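Local coordinates for phycocyanobilin lyase subunit alpha (PDB 5N3U), which probably works with the beta subunit CpcF as a lyase required for chromophorylation of the phycocyanin alpha chain, the CpcA gene product, at residues A[207-210]-A[211-214]. Residues are numbered along the deposited sequence; the frame is centred on the assembly and turned at random.
Sequences DLNL and RRVA
Leu208 sits between two arginines in the first turn of helix 208-221, within a HEAT-repeat region. The Arg211 guanidinium lies face-on against the backbone, with Leu208 CA 3.6 Å above its plane and over its centre. A bend at chi3 (-71°) folds this arginine back towards the start of the helix, where NH1 hydrogen-bonds to Gly205 O, just before the helix; NE hydrogen-bonds to Lys234 O, in the turn between helices 227-232 and 237-250, and NH2 meets Leu208 CD1 at 3.5 Å. Arg212 instead runs extended from CG to NE, and Leu208 CD2 rests over the rim of one guanidinium face, 3.8 Å from NH2. Leucine suits this place because its two methyls can each meet a different flat cation.

Asn209 reaches Arg212 through water: the water donates to Asn209 OD1 and accepts from Arg212 NH1 at 2.7 Å, lying at the guanidinium edge and in its plane. The other end of the amide, ND2, donates to the syn lone pair of Asp207 OD1 at 3.2 Å, the acceptor tilted 28° from the amide plane. Asp207 is the N-cap, its OD1 also accepting a weak capping bond from Leu210 N.

Salt bridges to Glu236 and to Asp72 of the phycocyanobilin lyase beta subunit probably fix the Arg212 guanidinium at the subunit interface; the water link through Asn209 adds a weaker tie from the helix cap.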
loop_
_atom_site.group_PDB
_atom_site.type_symbol
_atom_site.label_atom_id
_atom_site.label_comp_id
_atom_site.label_asym_id
_atom_site.label_seq_id
_atom_site.Cartn_x
_atom_site.Cartn_y
_atom_site.Cartn_z
ATOM N N ASP A 207 14.759 -2.300 -19.246
ATOM C CA ASP A 207 14.804 -2.652 -17.821
ATOM C C ASP A 207 14.075 -1.603 -16.921
ATOM O O ASP A 207 14.603 -0.528 -16.574
ATOM C CB ASP A 207 16.268 -2.842 -17.431
ATOM C CG ASP A 207 16.463 -3.266 -15.996
ATOM O OD1 ASP A 207 15.553 -3.167 -15.163
ATOM O OD2 ASP A 207 17.587 -3.682 -15.664
ATOM N N LEU A 208 12.911 -1.979 -16.430
ATOM C CA LEU A 208 12.131 -1.122 -15.553
ATOM C C LEU A 208 12.834 -0.513 -14.369
ATOM O O LEU A 208 12.783 0.678 -14.197
ATOM C CB LEU A 208 10.850 -1.811 -15.089
ATOM C CG LEU A 208 9.921 -1.008 -14.171
ATOM C CD1 LEU A 208 9.470 0.287 -14.807
ATOM C CD2 LEU A 208 8.724 -1.793 -13.687
ATOM N N ASN A 209 13.513 -1.323 -13.556
ATOM C CA ASN A 209 14.252 -0.810 -12.397
ATOM C C ASN A 209 15.276 0.221 -12.774
ATOM O O ASN A 209 15.565 1.107 -12.031
ATOM C CB ASN A 209 15.099 -1.877 -11.712
ATOM C CG ASN A 209 14.366 -3.138 -11.472
ATOM O OD1 ASN A 209 13.550 -3.217 -10.573
ATOM N ND2 ASN A 209 14.658 -4.143 -12.260
ATOM N N LEU A 210 15.834 0.060 -13.940
ATOM C CA LEU A 210 16.889 0.925 -14.434
ATOM C C LEU A 210 16.238 2.233 -14.850
ATOM O O LEU A 210 16.751 3.272 -14.590
ATOM C CB LEU A 210 17.614 0.303 -15.610
ATOM C CG LEU A 210 19.031 -0.116 -15.259
ATOM C CD1 LEU A 210 19.783 -0.707 -16.422
ATOM C CD2 LEU A 210 19.769 1.070 -14.709
ATOM N N ARG A 211 15.098 2.144 -15.510
ATOM C CA ARG A 211 14.312 3.340 -15.837
ATOM C C ARG A 211 14.007 4.164 -14.586
ATOM O O ARG A 211 14.164 5.407 -14.552
ATOM C CB ARG A 211 13.050 2.914 -16.589
ATOM C CG ARG A 211 13.315 2.215 -17.889
ATOM C CD ARG A 211 12.198 2.265 -18.932
ATOM N NE ARG A 211 11.067 1.458 -18.546
ATOM C CZ ARG A 211 10.874 0.165 -18.771
ATOM N NH1 ARG A 211 11.700 -0.562 -19.481
ATOM N NH2 ARG A 211 9.783 -0.403 -18.270
ATOM N N ARG A 212 13.694 3.501 -13.479
ATOM C CA ARG A 212 13.387 4.209 -12.259
ATOM C C ARG A 212 14.568 4.916 -11.721
ATOM O O ARG A 212 14.505 6.056 -11.279
ATOM C CB ARG A 212 12.776 3.273 -11.175
ATOM C CG ARG A 212 11.465 2.618 -11.580
ATOM C CD ARG A 212 11.144 1.605 -10.488
ATOM N NE ARG A 212 9.824 1.037 -10.594
ATOM C CZ ARG A 212 9.454 -0.127 -10.033
ATOM N NH1 ARG A 212 10.327 -0.887 -9.398
ATOM N NH2 ARG A 212 8.225 -0.528 -10.118
ATOM N N VAL A 213 15.681 4.245 -11.735
ATOM C CA VAL A 213 16.939 4.847 -11.316
ATOM C C VAL A 213 17.295 6.053 -12.225
ATOM O O VAL A 213 17.657 7.119 -11.718
ATOM C CB VAL A 213 18.074 3.798 -11.360
ATOM C CG1 VAL A 213 19.425 4.488 -11.356
ATOM C CG2 VAL A 213 17.908 2.868 -10.144
ATOM N N ALA A 214 17.138 5.889 -13.521
ATOM C CA ALA A 214 17.468 6.982 -14.443
ATOM C C ALA A 214 16.571 8.225 -14.159
ATOM O O ALA A 214 17.040 9.364 -14.156
ATOM C CB ALA A 214 17.306 6.492 -15.844
HETATM O O HOH W 1 13.024 -1.061 -8.975
#